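Local coordinates for YkuI protein (PDB 2BAS), which binds the second messenger cyclic di-GMP through an EAL domain and probably belongs, like its relatives, to the phosphodiesterases that cleave it, at residues I235-L241 with G254-V258; R302-V307 with L325-L329; L71-F75 with V88-I92; I156-Y160 with R187-L191. One frame throughout, in Å; residues are numbered along the deposited sequence.

Interaction 1 of 4, residues I235-L241 with G254-V258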
loop_
_atom_site.group_PDB
_atom_site.type_symbol
_atom_site.label_atom_id
_atom_site.label_comp_id
_atom_site.label_asym_id
_atom_site.label_seq_id
_atom_site.Cartn_x
_atom_site.Cartn_y
_atom_site.Cartn_z
ATOM N N ILE A 235 -13.027 2.227 -18.078
ATOM C CA ILE A 235 -11.995 2.544 -19.057
ATOM C C ILE A 235 -12.683 3.114 -20.295
ATOM O O ILE A 235 -13.420 2.417 -20.995
ATOM C CB ILE A 235 -11.169 1.301 -19.444
ATOM C CG1 ILE A 235 -10.374 0.794 -18.243
ATOM C CG2 ILE A 235 -10.220 1.625 -20.581
ATOM C CD1 ILE A 235 -9.889 -0.619 -18.387
ATOM N N GLU A 236 -12.443 4.394 -20.553
ATOM C CA GLU A 236 -13.097 5.079 -21.657
ATOM C C GLU A 236 -12.156 5.954 -22.490
ATOM O O GLU A 236 -12.607 6.864 -23.190
ATOM C CB GLU A 236 -14.302 5.877 -21.146
ATOM C CG GLU A 236 -13.994 6.943 -20.100
ATOM C CD GLU A 236 -15.245 7.685 -19.658
ATOM O OE1 GLU A 236 -16.168 7.041 -19.110
ATOM O OE2 GLU A 236 -15.306 8.918 -19.857
ATOM N N ALA A 237 -10.857 5.661 -22.420
ATOM C CA ALA A 237 -9.834 6.356 -23.210
ATOM C C ALA A 237 -8.598 5.474 -23.339
ATOM O O ALA A 237 -8.579 4.341 -22.856
ATOM C CB ALA A 237 -9.480 7.703 -22.584
ATOM N N ASN A 238 -7.562 5.985 -23.985
ATOM C CA ASN A 238 -6.360 5.195 -24.174
ATOM C C ASN A 238 -5.461 5.162 -22.943
ATOM O O ASN A 238 -5.023 4.090 -22.515
ATOM C CB ASN A 238 -5.586 5.680 -25.390
ATOM C CG ASN A 238 -4.722 4.598 -25.983
ATOM O OD1 ASN A 238 -5.100 3.423 -25.986
ATOM N ND2 ASN A 238 -3.555 4.983 -26.498
ATOM N N PHE A 239 -5.205 6.334 -22.365
ATOM C CA PHE A 239 -4.329 6.451 -21.196
ATOM C C PHE A 239 -4.825 5.664 -19.973
ATOM O O PHE A 239 -4.032 5.327 -19.081
ATOM C CB PHE A 239 -4.072 7.926 -20.841
ATOM C CG PHE A 239 -5.276 8.649 -20.290
ATOM C CD1 PHE A 239 -5.560 8.622 -18.918
ATOM C CD2 PHE A 239 -6.119 9.369 -21.135
ATOM C CE1 PHE A 239 -6.667 9.290 -18.403
ATOM C CE2 PHE A 239 -7.226 10.040 -20.630
ATOM C CZ PHE A 239 -7.502 9.997 -19.264
ATOM N N GLN A 240 -6.130 5.386 -19.928
ATOM C CA GLN A 240 -6.728 4.612 -18.830
ATOM C C GLN A 240 -6.450 3.114 -18.970
ATOM O O GLN A 240 -6.172 2.434 -17.981
ATOM C CB GLN A 240 -8.229 4.892 -18.726
ATOM C CG GLN A 240 -8.545 6.275 -18.161
ATOM C CD GLN A 240 -9.981 6.713 -18.384
ATOM O OE1 GLN A 240 -10.560 7.398 -17.545
ATOM N NE2 GLN A 240 -10.556 6.335 -19.517
ATOM N N LEU A 241 -6.519 2.617 -20.204
ATOM C CA LEU A 241 -6.164 1.234 -20.509
ATOM C C LEU A 241 -4.672 1.045 -20.278
ATOM O O LEU A 241 -4.250 0.070 -19.648
ATOM C CB LEU A 241 -6.529 0.886 -21.953
ATOM C CG LEU A 241 -6.263 -0.556 -22.398
ATOM C CD1 LEU A 241 -7.040 -1.561 -21.543
ATOM C CD2 LEU A 241 -6.583 -0.728 -23.872
ATOM N N GLY A 254 -14.997 -1.279 -19.864
ATOM C CA GLY A 254 -15.373 0.098 -20.185
ATOM C C GLY A 254 -15.818 0.374 -21.622
ATOM O O GLY A 254 -15.701 -0.488 -22.512
ATOM N N TYR A 255 -16.322 1.591 -21.843
ATOM C CA TYR A 255 -16.714 2.056 -23.180
ATOM C C TYR A 255 -15.597 1.872 -24.199
ATOM O O TYR A 255 -15.854 1.449 -25.327
ATOM C CB TYR A 255 -17.146 3.530 -23.165
ATOM C CG TYR A 255 -18.402 3.798 -22.373
ATOM C CD1 TYR A 255 -19.634 3.272 -22.777
ATOM C CD2 TYR A 255 -18.370 4.592 -21.226
ATOM C CE1 TYR A 255 -20.803 3.515 -22.044
ATOM C CE2 TYR A 255 -19.539 4.841 -20.482
ATOM C CZ TYR A 255 -20.746 4.300 -20.896
ATOM O OH TYR A 255 -21.898 4.545 -20.171
ATOM N N TYR A 256 -14.364 2.187 -23.799
ATOM C CA TYR A 256 -13.215 2.092 -24.699
ATOM C C TYR A 256 -13.076 0.691 -25.269
ATOM O O TYR A 256 -12.776 0.531 -26.448
ATOM C CB TYR A 256 -11.906 2.530 -24.022
ATOM C CG TYR A 256 -10.735 2.584 -24.983
ATOM C CD1 TYR A 256 -10.620 3.621 -25.911
ATOM C CD2 TYR A 256 -9.760 1.590 -24.981
ATOM C CE1 TYR A 256 -9.565 3.669 -26.805
ATOM C CE2 TYR A 256 -8.692 1.630 -25.871
ATOM C CZ TYR A 256 -8.603 2.674 -26.782
ATOM O OH TYR A 256 -7.552 2.725 -27.670
ATOM N N LEU A 257 -13.313 -0.316 -24.433
ATOM C CA LEU A 257 -13.246 -1.701 -24.873
ATOM C C LEU A 257 -14.522 -2.108 -25.603
ATOM O O LEU A 257 -14.494 -2.314 -26.814
ATOM C CB LEU A 257 -12.957 -2.640 -23.703
ATOM C CG LEU A 257 -11.639 -2.391 -22.971
ATOM C CD1 LEU A 257 -11.550 -3.279 -21.767
ATOM C CD2 LEU A 257 -10.443 -2.613 -23.878
ATOM N N VAL A 258 -15.631 -2.208 -24.871
ATOM C CA VAL A 258 -16.930 -2.583 -25.438
ATOM C C VAL A 258 -18.072 -2.022 -24.588
ATOM O O VAL A 258 -18.145 -2.276 -23.391
ATOM C CB VAL A 258 -17.091 -4.130 -25.578
ATOM C CG1 VAL A 258 -18.516 -4.498 -25.909
ATOM C CG2 VAL A 258 -16.190 -4.681 -26.668
#

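Interaction 2 of 4, residues R302-V307 with L325-L329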
loop_
_atom_site.group_PDB
_atom_site.type_symbol
_atom_site.label_atom_id
_atom_site.label_comp_id
_atom_site.label_asym_id
_atom_site.label_seq_id
_atom_site.Cartn_x
_atom_site.Cartn_y
_atom_site.Cartn_z
ATOM N N ARG A 302 30.579 7.691 -12.866
ATOM C CA ARG A 302 30.973 9.019 -12.405
ATOM C C ARG A 302 31.414 8.972 -10.940
ATOM O O ARG A 302 32.496 9.458 -10.591
ATOM C CB ARG A 302 29.851 10.043 -12.625
ATOM C CG ARG A 302 30.164 11.448 -12.148
ATOM C CD ARG A 302 30.986 12.207 -13.163
ATOM N NE ARG A 302 31.579 13.428 -12.613
ATOM C CZ ARG A 302 32.773 13.488 -12.017
ATOM N NH1 ARG A 302 33.518 12.390 -11.870
ATOM N NH2 ARG A 302 33.222 14.650 -11.559
ATOM N N VAL A 303 30.594 8.352 -10.099
ATOM C CA VAL A 303 30.885 8.232 -8.674
ATOM C C VAL A 303 32.123 7.367 -8.396
ATOM O O VAL A 303 32.933 7.713 -7.539
ATOM C CB VAL A 303 29.638 7.756 -7.895
ATOM C CG1 VAL A 303 29.971 7.366 -6.441
ATOM C CG2 VAL A 303 28.541 8.850 -7.946
ATOM N N HIS A 304 32.282 6.266 -9.126
ATOM C CA HIS A 304 33.444 5.397 -8.970
ATOM C C HIS A 304 34.759 6.161 -9.257
ATOM O O HIS A 304 35.737 6.027 -8.507
ATOM C CB HIS A 304 33.297 4.163 -9.868
ATOM C CG HIS A 304 34.334 3.109 -9.640
ATOM N ND1 HIS A 304 34.332 2.289 -8.529
ATOM C CD2 HIS A 304 35.403 2.736 -10.381
ATOM C CE1 HIS A 304 35.359 1.460 -8.597
ATOM N NE2 HIS A 304 36.022 1.705 -9.713
ATOM N N GLN A 305 34.785 6.960 -10.326
ATOM C CA GLN A 305 35.946 7.812 -10.611
ATOM C C GLN A 305 36.216 8.763 -9.456
ATOM O O GLN A 305 37.331 8.824 -8.954
ATOM C CB GLN A 305 35.721 8.658 -11.845
ATOM C CG GLN A 305 35.812 7.931 -13.140
ATOM C CD GLN A 305 35.692 8.881 -14.312
ATOM O OE1 GLN A 305 36.613 8.996 -15.125
ATOM N NE2 GLN A 305 34.560 9.590 -14.394
ATOM N N ALA A 306 35.182 9.487 -9.033
ATOM C CA ALA A 306 35.296 10.467 -7.955
ATOM C C ALA A 306 35.836 9.880 -6.638
ATOM O O ALA A 306 36.856 10.353 -6.126
ATOM C CB ALA A 306 33.977 11.171 -7.746
ATOM N N VAL A 307 35.169 8.856 -6.103
ATOM C CA VAL A 307 35.637 8.175 -4.892
ATOM C C VAL A 307 37.098 7.696 -5.032
ATOM O O VAL A 307 37.993 8.250 -4.404
ATOM C CB VAL A 307 34.727 6.979 -4.518
ATOM C CG1 VAL A 307 35.238 6.309 -3.263
ATOM C CG2 VAL A 307 33.263 7.436 -4.318
ATOM N N LEU A 325 33.855 15.134 -1.767
ATOM C CA LEU A 325 32.985 14.476 -2.739
ATOM C C LEU A 325 31.829 15.403 -3.151
ATOM O O LEU A 325 31.549 15.552 -4.344
ATOM C CB LEU A 325 32.466 13.131 -2.221
ATOM C CG LEU A 325 31.696 12.279 -3.245
ATOM C CD1 LEU A 325 32.581 11.887 -4.434
ATOM C CD2 LEU A 325 31.076 11.038 -2.595
ATOM N N ALA A 326 31.205 16.041 -2.160
ATOM C CA ALA A 326 30.080 16.953 -2.382
ATOM C C ALA A 326 30.390 17.991 -3.440
ATOM O O ALA A 326 29.579 18.225 -4.334
ATOM C CB ALA A 326 29.670 17.645 -1.086
ATOM N N GLU A 327 31.561 18.609 -3.325
ATOM C CA GLU A 327 32.008 19.620 -4.271
ATOM C C GLU A 327 32.274 19.053 -5.658
ATOM O O GLU A 327 31.982 19.702 -6.662
ATOM C CB GLU A 327 33.241 20.357 -3.733
ATOM C CG GLU A 327 32.952 21.264 -2.526
ATOM C CD GLU A 327 32.117 22.510 -2.868
ATOM O OE1 GLU A 327 31.545 22.608 -3.984
ATOM O OE2 GLU A 327 32.028 23.403 -2.001
ATOM N N GLU A 328 32.820 17.843 -5.714
ATOM C CA GLU A 328 33.049 17.154 -6.982
ATOM C C GLU A 328 31.716 16.806 -7.659
ATOM O O GLU A 328 31.591 16.898 -8.880
ATOM C CB GLU A 328 33.876 15.886 -6.754
ATOM C CG GLU A 328 34.285 15.158 -8.028
ATOM C CD GLU A 328 35.205 15.982 -8.905
ATOM O OE1 GLU A 328 34.856 16.190 -10.083
ATOM O OE2 GLU A 328 36.268 16.436 -8.417
ATOM N N LEU A 329 30.729 16.414 -6.858
ATOM C CA LEU A 329 29.404 16.085 -7.374
ATOM C C LEU A 329 28.378 17.211 -7.164
ATOM O O LEU A 329 27.164 16.980 -7.217
ATOM C CB LEU A 329 28.901 14.769 -6.747
ATOM C CG LEU A 329 29.673 13.471 -7.028
ATOM C CD1 LEU A 329 28.908 12.298 -6.494
ATOM C CD2 LEU A 329 29.959 13.255 -8.507
#

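Interaction 3 of 4, residues L71-F75 with V88-I92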
loop_
_atom_site.group_PDB
_atom_site.type_symbol
_atom_site.label_atom_id
_atom_site.label_comp_id
_atom_site.label_asym_id
_atom_site.label_seq_id
_atom_site.Cartn_x
_atom_site.Cartn_y
_atom_site.Cartn_z
ATOM N N LEU A 71 -31.884 1.506 -14.947
ATOM C CA LEU A 71 -32.629 1.322 -13.708
ATOM C C LEU A 71 -31.832 1.841 -12.494
ATOM O O LEU A 71 -32.293 1.752 -11.351
ATOM C CB LEU A 71 -33.030 -0.152 -13.529
ATOM C CG LEU A 71 -34.106 -0.697 -14.487
ATOM C CD1 LEU A 71 -34.281 -2.207 -14.379
ATOM C CD2 LEU A 71 -35.449 -0.012 -14.305
ATOM N N GLY A 72 -30.637 2.382 -12.759
ATOM C CA GLY A 72 -29.768 2.954 -11.724
ATOM C C GLY A 72 -30.442 4.037 -10.894
ATOM O O GLY A 72 -30.473 3.947 -9.661
ATOM N N PRO A 73 -30.985 5.074 -11.560
ATOM C CA PRO A 73 -31.737 6.137 -10.876
ATOM C C PRO A 73 -32.943 5.628 -10.068
ATOM O O PRO A 73 -33.666 6.426 -9.458
ATOM C CB PRO A 73 -32.218 7.025 -12.029
ATOM C CG PRO A 73 -31.274 6.756 -13.148
ATOM C CD PRO A 73 -30.885 5.317 -13.013
ATOM N N PHE A 74 -33.148 4.312 -10.068
ATOM C CA PHE A 74 -34.262 3.675 -9.365
ATOM C C PHE A 74 -33.765 2.890 -8.139
ATOM O O PHE A 74 -34.340 3.000 -7.051
ATOM C CB PHE A 74 -35.047 2.797 -10.352
ATOM C CG PHE A 74 -36.002 1.840 -9.711
ATOM C CD1 PHE A 74 -37.282 2.244 -9.358
ATOM C CD2 PHE A 74 -35.630 0.520 -9.487
ATOM C CE1 PHE A 74 -38.172 1.356 -8.771
ATOM C CE2 PHE A 74 -36.516 -0.379 -8.898
ATOM C CZ PHE A 74 -37.790 0.042 -8.541
ATOM N N PHE A 75 -32.691 2.118 -8.316
ATOM C CA PHE A 75 -32.063 1.380 -7.221
ATOM C C PHE A 75 -31.376 2.297 -6.218
ATOM O O PHE A 75 -31.083 1.874 -5.105
ATOM C CB PHE A 75 -31.065 0.344 -7.750
ATOM C CG PHE A 75 -31.715 -0.828 -8.426
ATOM C CD1 PHE A 75 -31.508 -1.068 -9.784
ATOM C CD2 PHE A 75 -32.557 -1.686 -7.708
ATOM C CE1 PHE A 75 -32.110 -2.154 -10.410
ATOM C CE2 PHE A 75 -33.172 -2.759 -8.327
ATOM C CZ PHE A 75 -32.948 -3.000 -9.680
ATOM N N VAL A 88 -37.849 -6.017 -8.580
ATOM C CA VAL A 88 -37.255 -5.693 -9.862
ATOM C C VAL A 88 -35.925 -6.442 -10.019
ATOM O O VAL A 88 -35.683 -7.087 -11.037
ATOM C CB VAL A 88 -37.065 -4.168 -10.015
ATOM C CG1 VAL A 88 -36.353 -3.826 -11.324
ATOM C CG2 VAL A 88 -38.411 -3.462 -9.944
ATOM N N ASP A 89 -35.079 -6.366 -8.998
ATOM C CA ASP A 89 -33.776 -7.027 -9.013
ATOM C C ASP A 89 -33.887 -8.514 -9.343
ATOM O O ASP A 89 -33.169 -9.016 -10.204
ATOM C CB ASP A 89 -33.078 -6.830 -7.672
ATOM C CG ASP A 89 -31.621 -7.233 -7.702
ATOM O OD1 ASP A 89 -30.892 -6.815 -8.644
ATOM O OD2 ASP A 89 -31.210 -7.962 -6.761
ATOM N N ASN A 90 -34.805 -9.204 -8.676
ATOM C CA ASN A 90 -35.066 -10.619 -8.935
ATOM C C ASN A 90 -35.464 -10.932 -10.385
ATOM O O ASN A 90 -35.021 -11.932 -10.955
ATOM C CB ASN A 90 -36.089 -11.181 -7.934
ATOM C CG ASN A 90 -35.512 -11.334 -6.513
ATOM O OD1 ASN A 90 -34.298 -11.437 -6.320
ATOM N ND2 ASN A 90 -36.392 -11.356 -5.519
ATOM N N ARG A 91 -36.280 -10.077 -10.989
ATOM C CA ARG A 91 -36.663 -10.281 -12.379
ATOM C C ARG A 91 -35.423 -10.222 -13.275
ATOM O O ARG A 91 -35.166 -11.144 -14.051
ATOM C CB ARG A 91 -37.742 -9.280 -12.821
ATOM C CG ARG A 91 -38.333 -9.531 -14.223
ATOM C CD ARG A 91 -39.214 -10.777 -14.274
ATOM N NE ARG A 91 -40.486 -10.547 -13.602
ATOM C CZ ARG A 91 -41.614 -10.202 -14.220
ATOM N NH1 ARG A 91 -42.722 -10.007 -13.515
ATOM N NH2 ARG A 91 -41.642 -10.052 -15.538
ATOM N N ILE A 92 -34.639 -9.162 -13.138
ATOM C CA ILE A 92 -33.425 -9.008 -13.935
ATOM C C ILE A 92 -32.470 -10.197 -13.806
ATOM O O ILE A 92 -32.069 -10.766 -14.819
ATOM C CB ILE A 92 -32.670 -7.717 -13.575
ATOM C CG1 ILE A 92 -33.534 -6.494 -13.865
ATOM C CG2 ILE A 92 -31.340 -7.627 -14.332
ATOM C CD1 ILE A 92 -33.023 -5.248 -13.147
#

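Interaction 4 of 4, residues I156-Y160 with R187-L191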
loop_
_atom_site.group_PDB
_atom_site.type_symbol
_atom_site.label_atom_id
_atom_site.label_comp_id
_atom_site.label_asym_id
_atom_site.label_seq_id
_atom_site.Cartn_x
_atom_site.Cartn_y
_atom_site.Cartn_z
ATOM N N ILE A 156 -20.538 -3.842 10.402
ATOM C CA ILE A 156 -19.582 -4.195 9.348
ATOM C C ILE A 156 -19.028 -5.630 9.406
ATOM O O ILE A 156 -18.833 -6.267 8.364
ATOM C CB ILE A 156 -18.436 -3.150 9.220
ATOM C CG1 ILE A 156 -17.785 -3.245 7.840
ATOM C CG2 ILE A 156 -17.412 -3.289 10.352
ATOM C CD1 ILE A 156 -18.678 -2.788 6.706
ATOM N N GLU A 157 -18.785 -6.138 10.613
ATOM C CA GLU A 157 -18.276 -7.503 10.757
ATOM C C GLU A 157 -19.396 -8.540 10.586
ATOM O O GLU A 157 -19.132 -9.730 10.417
ATOM C CB GLU A 157 -17.473 -7.674 12.060
ATOM C CG GLU A 157 -16.191 -6.801 12.080
ATOM C CD GLU A 157 -15.095 -7.292 13.030
ATOM O OE1 GLU A 157 -13.923 -7.347 12.588
ATOM O OE2 GLU A 157 -15.394 -7.615 14.206
ATOM N N GLN A 158 -20.640 -8.065 10.608
ATOM C CA GLN A 158 -21.806 -8.891 10.336
ATOM C C GLN A 158 -21.861 -9.212 8.834
ATOM O O GLN A 158 -22.167 -10.340 8.441
ATOM C CB GLN A 158 -23.081 -8.165 10.788
ATOM C CG GLN A 158 -24.350 -9.017 10.861
ATOM C CD GLN A 158 -24.490 -9.808 12.150
ATOM O OE1 GLN A 158 -23.561 -9.892 12.956
ATOM N NE2 GLN A 158 -25.668 -10.395 12.352
ATOM N N LEU A 159 -21.560 -8.213 8.005
ATOM C CA LEU A 159 -21.515 -8.387 6.561
ATOM C C LEU A 159 -20.407 -9.353 6.159
ATOM O O LEU A 159 -20.609 -10.224 5.312
ATOM C CB LEU A 159 -21.302 -7.039 5.864
ATOM C CG LEU A 159 -21.198 -7.019 4.332
ATOM C CD1 LEU A 159 -22.499 -7.459 3.670
ATOM C CD2 LEU A 159 -20.817 -5.640 3.845
ATOM N N TYR A 160 -19.243 -9.191 6.781
ATOM C CA TYR A 160 -18.066 -10.008 6.490
ATOM C C TYR A 160 -18.301 -11.444 6.924
ATOM O O TYR A 160 -17.715 -12.376 6.373
ATOM C CB TYR A 160 -16.833 -9.414 7.186
ATOM C CG TYR A 160 -16.280 -8.157 6.530
ATOM C CD1 TYR A 160 -14.994 -7.697 6.832
ATOM C CD2 TYR A 160 -17.025 -7.444 5.585
ATOM C CE1 TYR A 160 -14.474 -6.541 6.228
ATOM C CE2 TYR A 160 -16.518 -6.297 4.975
ATOM C CZ TYR A 160 -15.247 -5.854 5.299
ATOM O OH TYR A 160 -14.759 -4.725 4.691
ATOM N N ARG A 187 -9.210 -3.288 6.021
ATOM C CA ARG A 187 -10.482 -3.926 5.688
ATOM C C ARG A 187 -10.423 -4.894 4.522
ATOM O O ARG A 187 -11.054 -5.965 4.553
ATOM C CB ARG A 187 -11.555 -2.859 5.479
ATOM C CG ARG A 187 -12.002 -2.263 6.795
ATOM C CD ARG A 187 -12.892 -1.069 6.629
ATOM N NE ARG A 187 -13.714 -0.897 7.823
ATOM C CZ ARG A 187 -15.042 -0.942 7.832
ATOM N NH1 ARG A 187 -15.721 -1.117 6.699
ATOM N NH2 ARG A 187 -15.694 -0.776 8.976
ATOM N N ILE A 188 -9.671 -4.502 3.534
ATOM C CA ILE A 188 -9.379 -5.366 2.387
ATOM C C ILE A 188 -8.736 -6.682 2.853
ATOM O O ILE A 188 -9.176 -7.777 2.479
ATOM C CB ILE A 188 -8.410 -4.655 1.429
ATOM C CG1 ILE A 188 -9.046 -3.432 0.747
ATOM C CG2 ILE A 188 -7.914 -5.569 0.300
ATOM C CD1 ILE A 188 -8.032 -2.531 0.034
ATOM N N ALA A 189 -7.709 -6.535 3.668
ATOM C CA ALA A 189 -6.936 -7.675 4.200
ATOM C C ALA A 189 -7.803 -8.618 5.056
ATOM O O ALA A 189 -7.694 -9.846 4.959
ATOM C CB ALA A 189 -5.781 -7.174 5.068
ATOM N N LEU A 190 -8.653 -8.033 5.881
ATOM C CA LEU A 190 -9.542 -8.809 6.781
ATOM C C LEU A 190 -10.514 -9.693 5.950
ATOM O O LEU A 190 -10.752 -10.859 6.270
ATOM C CB LEU A 190 -10.342 -7.840 7.678
ATOM C CG LEU A 190 -11.176 -8.526 8.783
ATOM C CD1 LEU A 190 -10.350 -9.412 9.729
ATOM C CD2 LEU A 190 -11.891 -7.519 9.692
ATOM N N LEU A 191 -11.055 -9.123 4.888
ATOM C CA LEU A 191 -12.016 -9.827 3.989
ATOM C C LEU A 191 -11.226 -10.742 3.040
ATOM O O LEU A 191 -11.586 -11.903 2.803
ATOM C CB LEU A 191 -12.810 -8.744 3.230
ATOM C CG LEU A 191 -13.787 -9.215 2.130
ATOM C CD1 LEU A 191 -14.740 -10.347 2.551
ATOM C CD2 LEU A 191 -14.695 -8.070 1.665
#

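Interaction 1 of 4, residues I235-L241 with G254-V258
Ile-235 meets the turn at Gly-254 chiefly through its carbonyl oxygen. Tyr-256 N donates to Ile-235 O over 3.0 Å (155° at the hydrogen), and the same oxygen receives a CA-H...O contact from Gly-254 CA at 3.1 Å. Only glycine suits that spot: its backbone angles disfavour a side chain, and a beta carbon would collide with Ile-235 O. Glu-236 runs alongside Tyr-255, with OE1 3.9 Å from CD2 at the ring edge, while OE2 forms a salt bridge with Lys-204. Ala-237 offers its backbone: O lies 3.5 Å above the plane of the Tyr-256 ring, toward the rim, while its methyl points away. The ring gets there because its CG stands anti to Tyr-256 N (chi1 -174°). Leu-241 then fits a branched end to the ring's edge, CD2 lying 3.7 Å from Tyr-256 CE2, and sets CD1 4.3 Å from Leu-257 CD2. Beyond the contact, Arg-273 makes a cation-pi interaction with Tyr-256, whose OH is hydrogen-bonded to Glu-277. The start of helix 238-246 and the turn following strand 249-252 thus lie against helix 271-311, with Phe-252 of that strand touching Ile-235, Leu-241 and Leu-257.

Interaction 2 of 4, residues R302-V307 with L325-L329
Arg-302 and Glu-328 form the charged part of this contact, a salt bridge with NH2 of Arg-302 2.7 Å from OE1 of Glu-328. The carboxylate oxygen arrives at the guanidinium edge, near its plane, but the hydrogen bond within the pair is weak, being bent to 127° at the hydrogen. The two flat groups stand 72° apart, and OE1 is the carboxylate oxygen engaged. Both chains bend at their second torsion, Arg-302 at chi2 82°, which carries the guanidinium across to the neighbouring helix.

The remaining interactions are apolar. Leu-329 CD2 lies over a face of the guanidinium and 4.1 Å from Arg-302 CG, so the long arginine chain serves as a greasy cover as well as a charge. The side chains of Leu-329 and Val-303 cross at about a right angle, Leu-329 CD1 lying 3.8 Å from Val-303 CG2. The methyl of Ala-306 points toward the other helix, its CB 3.7 Å from Leu-325 CD1 and 4.0 Å from Glu-328 CG; its smallness suits a place where the backbones come close. Shortening Arg-302 to an alanine here would probably leave Glu-328 without its cationic mate and uncover one side of Leu-329.

Val-303, Val-307, Leu-325 and Leu-329 also rest on Leu-415 or Ile-417 of strand 413-419. Two helices joined by a short link, the end of long helix 271-311 and helix 318-328, therefore pack together on one six-stranded antiparallel sheet, an alpha/beta design recalling PAS-like sensory domains.

Interaction 3 of 4, residues L71-F75 with V88-I92
Val-88 is the bump of this contact, and Leu-71, Phe-74 and Phe-75 form the hollow that takes it. Its two methyls part company: CG1 goes between Leu-71 and Phe-75, 4.0 Å from Leu-71 CD1 and 3.9 Å from Phe-75 CZ, whereas CG2 lies 3.8 Å from CE2 of Phe-74. A beta-branched residue suits the place, since it presents two methyls close to the helix. Val-88 CG1 stands anti to its own nitrogen (chi1 176°), which sends the other branch toward Phe-74. One turn further along, Ile-92 reaches tip to tip with Leu-71, methyl CD1 against methyl CD1, and the same Ile-92 CD1 touches the edge of Phe-75 at CZ, 4.1 Å away. The Phe-75 ring is itself backed by its neighbour, with Phe-74 CD2 lying over the centre of one face. Asp-89 adds its aliphatic part: CB lies 4.1 Å from Phe-75 CE2, and OD2 of the carboxylate is hydrogen-bonded to Gln-113 NE2. Helix 28-33 continues the core, Ile-31 meeting both Leu-71 and Phe-74. Between these two segments the grip is apolar and undirected, so short helix 72-75 is held on helix 82-100 by fit and exclusion of water rather than by polar pairing.

Interaction 4 of 4, residues I156-Y160 with R187-L191
Tyr-160 OH, close to Arg-187 across the contact, is hydrogen-bonded to Glu-149 OE1, and it lies alongside Arg-187 CB at 3.8 Å. Arg-187 NH1 faces the same Glu-149 oxygen in a long, weak ion pair, so both sides of the contact converge on one carboxylate. The tyrosine ring and the guanidinium are turned 63° apart, and the two side chains cross at about a right angle.

Arg-187 stays extended from CG to NE and so spans the gap to Ile-156, which comes from the opposite direction. Ile-156 CG1 lies near NH1 and NH2 of Arg-187, with CG2 closest to NH2 and CD1 beside NH1, so the aliphatic branches lie along one side of the guanidinium. A leucine in place of Arg-187 would probably leave Glu-149 without its distant cationic partner and Ile-156 less covered.

Two leucines meet the Tyr-160 ring, one over a face and one at the edge. Leu-191 CB sits over the face, 4.1 Å from CE1, and Leu-190 CD2 approaches the edge at CD1, 4.2 Å away. Tyr-160 CG lies anti to its carbonyl carbon (chi1 -75°), which throws the ring toward helix 185-191. Leu-190 CD2 also meets Glu-157 OE1, 3.5 Å away.

The segment axes pass 11.6 Å apart at -37°, and Arg-187 and Ala-189 also touch Glu-181 and Val-215 of the second subunit. Helices 156-167 and 185-191 belong to consecutive beta-alpha-beta crossovers, packed side by side as in the TIM-like barrel of EAL domains.

From the N terminus the four contacts come in series, none crossing or enclosing another. Interaction 3 closes a short loop, tying helix 72-75 to helix 82-100. Interaction 4 closes the longest, 26 residues that include strand 172-178, joining the helices before and after that strand. Interaction 1 spans the rest of helix 238-246 and strand 249-252 near the end of the barrel. Their centres lie about 26 to 31 Å apart, so they secure separate parts of one EAL domain. Helix 271-311, flanking interaction 1 at its start, then runs to interaction 2, about 47 Å away between centres, which closes a 17-residue loop holding that helix's end and most of helix 318-328 in the C-terminal domain.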